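Local structure of protein BA42 (Bizionia argentinensis, 4OA3) at residues Glu31-Leu36 and Pro140-Lys145; Met49-Asn54 and Gly65-Val70; Asn86-Asp91 and Ala126-Trp131. The protein is of unknown function but consists of a stand-alone TPM domain that binds two calcium ions. All blocks are in the same frame, centred on the assembly; numbering follows the deposited sequence.

Interaction 1: Glu31-Leu36 and Pro140-Lys145; sequences EIRVHL and PNTISK. With CA (calcium ion), chain B; CA (calcium ion), chain C.
Val34 and Ser144 start a short parallel beta ladder at the edge of the mixed sheet of this TPM domain, where strand 144-145 adds itself to strand 31-37. Ser144 N donates to Val34 O at 2.9 Å, and Leu36 N returns a bond to Ser144 O. This is the tight end. On the face of Val34 and Leu36, the CG2 methyl of Ile143 lies 3.9 Å from Leu36 CG and also touches Val34 CG1, packed against helix 11-24, whose Ile17 also touches Ile143. On the other face stands His35, whose NE2 is held by Glu37.

Toward Pro140 the two backbones part and water fills in. Water 1 donates to both Ile32 O and Pro140 O, while water 2 takes the N-H of Val34 and gives to Asn141 O. On this looser side, with Pro140 and Thr142 exposed, the bent Arg33 chain (chi3 67°) brings its guanidinium side-on to Thr142 O, which accepts from NE, in the carbonyl plane, and from NH2 at 2.9 Å, whose straighter bond arrives from above that plane. Pro140 CG lies over one face of that group, toward its rim.

Water 1 is also a ligand of the first calcium, joined by Asn141 OD1 and Glu31 OE1; Glu25, Asp137 and Leu139 complete the site. The Glu31 carboxylate bridges the metals, OE2 binding the second calcium at 2.3 Å. At the tight end, with His35 CG (chi1 173°) and Ser144 OG (chi1 164°) both anti to their backbone N, ring edge and hydroxyl meet on one sheet face, His35 ND1 hydrogen-bonded to Ser144 OG at 2.7 Å.

Interaction 2: Met49-Asn54 and Gly65-Val70; sequences MDVFHN and GVLIYV
Helix 49-54 runs across strand 65-70 at 127° between their directions, the axes 9.2 Å apart, and Phe52 and Leu67 are the residues whose CA atoms come nearest. Hydrophobic side chains do the joining. Leu67 points toward the helix and puts its CD2 methyl against Val51 CG1 at 3.6 Å, the two side chains crossing at about a right angle. The same CD2 also rests 3.8 Å from Phe52 N, so it touches the helix backbone as well. Phe52 slides past Leu67 in the opposite direction: its CG is anti to the backbone N (chi1 -172°), and the ring reaches the strand edge-first, CD2 against Leu67 CB and CE2 at 3.6 Å from Gly65 O. Farther along the strand, Val51 CG2 brushes Tyr69 CE2 at 4.2 Å. An alanine in place of Phe52 would probably leave Leu67 CB and Gly65 O without the ring edge against them and open a gap between helix and strand. The contact belongs to the beta-alpha-beta unit of strand 31-37, helix 44-54 and strand 65-71; Leu67 also touches His35 of the first strand, while the Phe52 ring meets Tyr80 of strand 76-81 on the antiparallel side.

Interaction 3: Asn86-Asp91 and Ala126-Trp131; sequences NDVVSD and AKYFPW
Tyr128, near the C-terminal end of helix 110-128, turns its ring to the loop that links helix 83-86 with helix 95-105, a surface contact of the TPM domain between a helix end and a loop. Val89 lies over the ring: its CG1 methyl makes a CH-pi contact, 3.9 Å from the centroid of the Tyr128 ring and 19° off the normal. The methyl is shifted a little toward the rim, and its nearest ring atom is CD2.

Val88 reaches the same ring differently. Its side chain and that of Tyr128 slide past each other in opposite directions, bringing Val88 CG2 to 3.8 Å from Tyr128 CD1. Both valine methyls stand on the same side of the tyrosine ring plane, one near CD2 and CE2, the other near CD1. With chi1 at -58°, Val88 keeps CG2 between its backbone N and carbonyl carbon, and from there the methyl also meets Phe129 CZ at 4.0 Å, the two side chains coming from opposite directions. CG2 thus sits between two consecutive aromatic residues.

Phe129 is the buried member of the group. Its ring packs on Ser29, Leu62 and Asn64, its O is hydrogen-bonded to Thr28 OG1, and its backbone to that of Ser29. Val88 meets this ring at CZ.

The phenol end is the wet side. Water 6 donates to Val88 O and is weakly bonded to Tyr128 OH. Ser90 turns its OG to Asp92, but its backbone joins in: water 7 accepts from Ser90 N at 2.9 Å and is hydrogen-bonded to Tyr128 OH at 2.6 Å.

How the interactions relate
Interactions 1 and 2 share one sheet and touch, their centres 9 Å apart. Strands 31-37 and 65-71 are neighbours: Val66 N lies 2.8 Å from Glu31 O, a probable hydrogen bond, and His35 CG packs on Val51 CG1 at 3.6 Å. Both calcium ions sit at the Glu31 end of interaction 1, and the CA of Gly65 is about 9 Å from the nearer calcium. Interaction 3 stands apart, its centre about 20 Å from that of interaction 1 and 18 Å from that of interaction 2, although the nearest side-chain atom of Phe129 is about 9 Å from a calcium. Along the chain, interactions 2 and 3 follow one another inside the loop interaction 1 closes.

Interaction 1: Glu31-Leu36 and Pro140-Lys145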
# COMPACT_ATOMS: atom_id res chain seq x y z
N GLU A 31 6.09 -3.91 -4.96
CA GLU A 31 5.49 -2.71 -5.54
C GLU A 31 4.31 -2.28 -4.73
O GLU A 31 3.51 -3.13 -4.34
CB GLU A 31 5.08 -3.00 -6.96
CG GLU A 31 6.25 -3.27 -7.90
CD GLU A 31 6.86 -2.05 -8.55
OE1 GLU A 31 6.12 -1.05 -8.73
OE2 GLU A 31 8.08 -2.07 -8.87
N ILE A 32 4.21 -1.00 -4.42
CA ILE A 32 3.18 -0.48 -3.52
C ILE A 32 2.31 0.55 -4.19
O ILE A 32 2.81 1.45 -4.84
CB ILE A 32 3.83 0.14 -2.25
CG1 ILE A 32 4.65 -0.90 -1.49
CG2 ILE A 32 2.76 0.79 -1.35
CD1 ILE A 32 5.66 -0.31 -0.58
N ARG A 33 0.97 0.45 -4.02
CA ARG A 33 0.05 1.52 -4.40
C ARG A 33 -0.95 1.78 -3.31
O ARG A 33 -1.24 0.90 -2.48
CB ARG A 33 -0.73 1.23 -5.69
CG ARG A 33 0.18 1.08 -6.89
CD ARG A 33 -0.55 1.11 -8.22
NE ARG A 33 -1.11 2.45 -8.43
CZ ARG A 33 -1.98 2.74 -9.38
NH1 ARG A 33 -2.41 1.80 -10.21
NH2 ARG A 33 -2.44 3.97 -9.50
N VAL A 34 -1.46 2.99 -3.30
CA VAL A 34 -2.54 3.44 -2.43
C VAL A 34 -3.76 3.68 -3.30
O VAL A 34 -3.64 4.27 -4.38
CB VAL A 34 -2.15 4.72 -1.69
CG1 VAL A 34 -3.31 5.32 -0.90
CG2 VAL A 34 -0.97 4.48 -0.76
N HIS A 35 -4.94 3.26 -2.79
CA HIS A 35 -6.21 3.58 -3.43
C HIS A 35 -7.09 4.21 -2.37
O HIS A 35 -7.24 3.65 -1.27
CB HIS A 35 -6.93 2.37 -3.99
CG HIS A 35 -8.32 2.65 -4.50
ND1 HIS A 35 -8.56 3.07 -5.80
CD2 HIS A 35 -9.52 2.51 -3.87
CE1 HIS A 35 -9.88 3.12 -5.92
NE2 HIS A 35 -10.48 2.81 -4.80
N LEU A 36 -7.67 5.36 -2.70
CA LEU A 36 -8.58 6.05 -1.81
C LEU A 36 -9.98 6.09 -2.41
O LEU A 36 -10.14 6.37 -3.60
CB LEU A 36 -8.12 7.49 -1.60
CG LEU A 36 -6.64 7.69 -1.11
CD1 LEU A 36 -6.31 9.17 -0.93
CD2 LEU A 36 -6.38 6.97 0.19
N PRO A 140 2.63 1.76 -11.49
CA PRO A 140 2.71 3.19 -11.21
C PRO A 140 2.59 3.53 -9.73
O PRO A 140 1.99 2.76 -8.95
CB PRO A 140 1.56 3.79 -12.03
CG PRO A 140 0.70 2.73 -12.34
CD PRO A 140 1.44 1.42 -12.28
N ASN A 141 3.23 4.62 -9.32
CA ASN A 141 3.22 5.03 -7.92
C ASN A 141 2.08 6.02 -7.64
O ASN A 141 1.88 6.37 -6.50
CB ASN A 141 4.55 5.64 -7.55
CG ASN A 141 5.72 4.70 -7.70
OD1 ASN A 141 5.60 3.49 -7.85
ND2 ASN A 141 6.91 5.30 -7.53
N THR A 142 1.32 6.37 -8.69
CA THR A 142 0.15 7.25 -8.61
C THR A 142 -0.83 6.77 -7.57
O THR A 142 -1.12 5.57 -7.54
CB THR A 142 -0.64 7.15 -9.96
OG1 THR A 142 0.25 7.10 -11.04
CG2 THR A 142 -1.63 8.26 -10.19
N ILE A 143 -1.47 7.69 -6.84
CA ILE A 143 -2.53 7.31 -5.91
C ILE A 143 -3.77 7.11 -6.78
O ILE A 143 -4.15 7.99 -7.57
CB ILE A 143 -2.76 8.38 -4.84
CG1 ILE A 143 -1.47 8.55 -4.00
CG2 ILE A 143 -3.97 8.01 -3.92
CD1 ILE A 143 -1.61 9.49 -2.87
N SER A 144 -4.38 5.94 -6.66
CA SER A 144 -5.58 5.62 -7.40
C SER A 144 -6.75 6.19 -6.61
O SER A 144 -6.85 6.02 -5.38
CB SER A 144 -5.68 4.10 -7.55
OG SER A 144 -6.98 3.71 -7.95
N LYS A 145 -7.64 6.90 -7.31
CA LYS A 145 -8.83 7.46 -6.68
C LYS A 145 -10.11 6.89 -7.29
O LYS A 145 -10.21 6.83 -8.51
CB LYS A 145 -8.80 8.98 -6.76
CG LYS A 145 -7.60 9.55 -6.02
CD LYS A 145 -7.94 10.84 -5.30
CE LYS A 145 -6.76 11.37 -4.53
NZ LYS A 145 -5.64 11.71 -5.42
CA CA B . 5.90 1.28 -8.36
CA CA C . 10.39 -2.26 -8.61
O HOH W 1 3.70 1.12 -7.43
O HOH W 2 -0.09 4.71 -5.14
O HOH W 3 10.21 -2.28 -6.24
O HOH W 4 9.84 -4.64 -8.77
O HOH W 5 10.17 0.21 -8.46

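Interaction 2: Met49-Asn54 and Gly65-Val70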
# COMPACT_ATOMS: atom_id res chain seq x y z
N MET A 49 -9.61 -6.55 -3.04
CA MET A 49 -9.23 -7.53 -4.04
C MET A 49 -9.75 -7.10 -5.43
O MET A 49 -8.99 -7.16 -6.40
CB MET A 49 -9.82 -8.89 -3.66
CG MET A 49 -9.41 -10.00 -4.55
SD MET A 49 -9.69 -11.61 -3.75
CE MET A 49 -11.40 -11.64 -3.68
N ASP A 50 -10.99 -6.59 -5.52
CA ASP A 50 -11.52 -6.09 -6.79
C ASP A 50 -10.69 -4.90 -7.26
O ASP A 50 -10.39 -4.78 -8.45
CB ASP A 50 -13.00 -5.67 -6.68
CG ASP A 50 -14.01 -6.80 -6.49
OD1 ASP A 50 -13.71 -7.94 -6.89
OD2 ASP A 50 -15.11 -6.51 -6.03
N VAL A 51 -10.36 -3.98 -6.37
CA VAL A 51 -9.56 -2.82 -6.77
C VAL A 51 -8.17 -3.26 -7.23
O VAL A 51 -7.71 -2.79 -8.28
CB VAL A 51 -9.47 -1.81 -5.62
CG1 VAL A 51 -8.49 -0.69 -5.94
CG2 VAL A 51 -10.84 -1.20 -5.33
N PHE A 52 -7.54 -4.15 -6.50
CA PHE A 52 -6.22 -4.69 -6.88
C PHE A 52 -6.25 -5.23 -8.33
O PHE A 52 -5.35 -4.94 -9.15
CB PHE A 52 -5.84 -5.83 -5.90
CG PHE A 52 -4.44 -6.34 -6.04
CD1 PHE A 52 -4.14 -7.37 -6.92
CD2 PHE A 52 -3.43 -5.80 -5.27
CE1 PHE A 52 -2.82 -7.80 -7.06
CE2 PHE A 52 -2.12 -6.27 -5.39
CZ PHE A 52 -1.83 -7.27 -6.27
N HIS A 53 -7.29 -6.00 -8.64
CA HIS A 53 -7.50 -6.55 -9.96
C HIS A 53 -7.74 -5.48 -11.01
O HIS A 53 -7.13 -5.49 -12.08
CB HIS A 53 -8.69 -7.50 -9.96
CG HIS A 53 -9.03 -8.02 -11.31
ND1 HIS A 53 -8.24 -8.97 -11.93
CD2 HIS A 53 -10.04 -7.68 -12.15
CE1 HIS A 53 -8.81 -9.21 -13.10
NE2 HIS A 53 -9.88 -8.43 -13.29
N ASN A 54 -8.60 -4.54 -10.69
CA ASN A 54 -8.94 -3.52 -11.64
C ASN A 54 -7.78 -2.53 -11.92
O ASN A 54 -7.74 -1.97 -13.01
CB ASN A 54 -10.25 -2.87 -11.26
CG ASN A 54 -11.39 -3.76 -11.67
OD1 ASN A 54 -11.87 -3.63 -12.80
ND2 ASN A 54 -11.74 -4.77 -10.86
N GLY A 65 3.03 -7.27 -5.57
CA GLY A 65 2.37 -5.98 -5.42
C GLY A 65 1.53 -5.99 -4.17
O GLY A 65 1.01 -7.04 -3.76
N VAL A 66 1.38 -4.84 -3.53
CA VAL A 66 0.53 -4.69 -2.36
C VAL A 66 -0.24 -3.39 -2.52
O VAL A 66 0.33 -2.38 -2.94
CB VAL A 66 1.29 -4.76 -1.00
CG1 VAL A 66 2.38 -3.71 -0.91
CG2 VAL A 66 0.32 -4.63 0.18
N LEU A 67 -1.55 -3.45 -2.24
CA LEU A 67 -2.44 -2.32 -2.25
C LEU A 67 -2.77 -1.94 -0.82
O LEU A 67 -3.19 -2.79 -0.02
CB LEU A 67 -3.76 -2.68 -2.97
CG LEU A 67 -4.82 -1.58 -2.99
CD1 LEU A 67 -4.35 -0.36 -3.75
CD2 LEU A 67 -6.11 -2.11 -3.61
N ILE A 68 -2.60 -0.66 -0.49
CA ILE A 68 -3.11 -0.04 0.72
C ILE A 68 -4.41 0.64 0.31
O ILE A 68 -4.42 1.68 -0.35
CB ILE A 68 -2.14 0.94 1.34
CG1 ILE A 68 -0.85 0.22 1.70
CG2 ILE A 68 -2.77 1.62 2.58
CD1 ILE A 68 0.30 1.20 2.18
N TYR A 69 -5.51 -0.01 0.63
CA TYR A 69 -6.85 0.46 0.31
C TYR A 69 -7.44 1.23 1.48
O TYR A 69 -7.44 0.70 2.60
CB TYR A 69 -7.72 -0.77 -0.02
CG TYR A 69 -9.18 -0.46 -0.10
CD1 TYR A 69 -9.98 -0.49 1.04
CD2 TYR A 69 -9.77 -0.07 -1.29
CE1 TYR A 69 -11.31 -0.13 1.00
CE2 TYR A 69 -11.12 0.21 -1.36
CZ TYR A 69 -11.86 0.30 -0.19
OH TYR A 69 -13.21 0.58 -0.15
N VAL A 70 -7.91 2.42 1.25
CA VAL A 70 -8.51 3.25 2.28
C VAL A 70 -9.91 3.71 1.92
O VAL A 70 -10.12 4.25 0.85
CB VAL A 70 -7.63 4.46 2.62
CG1 VAL A 70 -8.17 5.21 3.83
CG2 VAL A 70 -6.17 4.05 2.84

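Interaction 3: Asn86-Asp91 and Ala126-Trp131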
# COMPACT_ATOMS: atom_id res chain seq x y z
N ASN A 86 1.72 -13.73 0.01
CA ASN A 86 0.99 -14.62 0.89
C ASN A 86 1.59 -16.04 0.95
O ASN A 86 1.48 -16.70 2.00
CB ASN A 86 -0.46 -14.67 0.48
CG ASN A 86 -1.17 -13.33 0.60
OD1 ASN A 86 -0.82 -12.49 1.43
ND2 ASN A 86 -2.14 -13.09 -0.26
N ASP A 87 2.24 -16.50 -0.12
CA ASP A 87 2.85 -17.84 -0.16
C ASP A 87 4.06 -17.97 0.77
O ASP A 87 4.43 -19.10 1.11
CB ASP A 87 3.38 -18.18 -1.57
CG ASP A 87 2.35 -18.54 -2.64
OD1 ASP A 87 1.19 -18.83 -2.28
OD2 ASP A 87 2.75 -18.61 -3.83
N VAL A 88 4.71 -16.86 1.13
CA VAL A 88 5.95 -16.92 1.95
C VAL A 88 5.94 -16.27 3.32
O VAL A 88 6.75 -16.65 4.15
CB VAL A 88 7.17 -16.44 1.13
CG1 VAL A 88 7.33 -17.27 -0.13
CG2 VAL A 88 7.10 -14.93 0.81
N VAL A 89 5.11 -15.27 3.55
CA VAL A 89 5.11 -14.54 4.80
C VAL A 89 4.31 -15.23 5.89
O VAL A 89 3.41 -16.00 5.60
CB VAL A 89 4.66 -13.06 4.63
CG1 VAL A 89 5.50 -12.35 3.56
CG2 VAL A 89 3.17 -12.93 4.37
N SER A 90 4.61 -14.88 7.14
CA SER A 90 3.89 -15.44 8.27
C SER A 90 2.60 -14.66 8.53
O SER A 90 2.34 -13.63 7.88
CB SER A 90 4.80 -15.53 9.50
OG SER A 90 5.33 -14.27 9.89
N ASP A 91 1.81 -15.13 9.48
CA ASP A 91 0.49 -14.57 9.79
C ASP A 91 0.52 -13.14 10.36
O ASP A 91 -0.45 -12.40 10.20
CB ASP A 91 -0.29 -15.50 10.77
CG ASP A 91 -0.09 -17.00 10.58
OD1 ASP A 91 0.43 -17.40 9.51
OD2 ASP A 91 -0.38 -17.76 11.54
N ALA A 126 11.07 -6.08 2.10
CA ALA A 126 12.52 -6.26 1.86
C ALA A 126 13.04 -7.56 2.46
O ALA A 126 13.97 -8.14 1.91
CB ALA A 126 13.29 -5.09 2.45
N LYS A 127 12.40 -8.04 3.52
CA LYS A 127 12.81 -9.27 4.19
C LYS A 127 12.71 -10.45 3.26
O LYS A 127 13.59 -11.31 3.25
CB LYS A 127 11.98 -9.49 5.45
CG LYS A 127 12.30 -10.78 6.17
CD LYS A 127 11.82 -10.74 7.58
CE LYS A 127 11.90 -12.14 8.17
NZ LYS A 127 11.71 -12.11 9.64
N TYR A 128 11.64 -10.50 2.46
CA TYR A 128 11.38 -11.59 1.53
C TYR A 128 11.66 -11.29 0.07
O TYR A 128 11.78 -12.22 -0.73
CB TYR A 128 9.89 -11.97 1.66
CG TYR A 128 9.55 -12.48 3.05
CD1 TYR A 128 9.66 -13.83 3.35
CD2 TYR A 128 9.08 -11.63 4.03
CE1 TYR A 128 9.40 -14.30 4.63
CE2 TYR A 128 8.82 -12.09 5.32
CZ TYR A 128 8.93 -13.44 5.60
OH TYR A 128 8.68 -13.93 6.86
N PHE A 129 11.74 -10.01 -0.31
CA PHE A 129 11.86 -9.58 -1.69
C PHE A 129 12.89 -8.48 -1.77
O PHE A 129 12.57 -7.28 -1.85
CB PHE A 129 10.48 -9.07 -2.20
CG PHE A 129 9.44 -10.15 -2.21
CD1 PHE A 129 9.48 -11.15 -3.17
CD2 PHE A 129 8.46 -10.20 -1.24
CE1 PHE A 129 8.57 -12.20 -3.13
CE2 PHE A 129 7.53 -11.24 -1.22
CZ PHE A 129 7.61 -12.24 -2.14
N PRO A 130 14.17 -8.85 -1.68
CA PRO A 130 15.20 -7.81 -1.73
C PRO A 130 15.28 -7.05 -3.05
O PRO A 130 14.99 -7.59 -4.09
CB PRO A 130 16.50 -8.58 -1.42
CG PRO A 130 16.23 -9.96 -1.77
CD PRO A 130 14.75 -10.20 -1.56
N TRP A 131 15.59 -5.77 -2.97
CA TRP A 131 15.78 -4.94 -4.14
C TRP A 131 17.00 -5.45 -4.92
O TRP A 131 17.99 -5.87 -4.31
CB TRP A 131 16.00 -3.49 -3.72
CG TRP A 131 16.18 -2.53 -4.85
CD1 TRP A 131 15.22 -1.84 -5.52
CD2 TRP A 131 17.44 -2.12 -5.41
NE1 TRP A 131 15.79 -1.06 -6.50
CE2 TRP A 131 17.15 -1.23 -6.47
CE3 TRP A 131 18.78 -2.44 -5.13
CZ2 TRP A 131 18.16 -0.61 -7.21
CZ3 TRP A 131 19.77 -1.87 -5.91
CH2 TRP A 131 19.46 -0.92 -6.89
O HOH W 6 7.19 -16.88 6.99
O HOH W 7 6.59 -13.01 8.08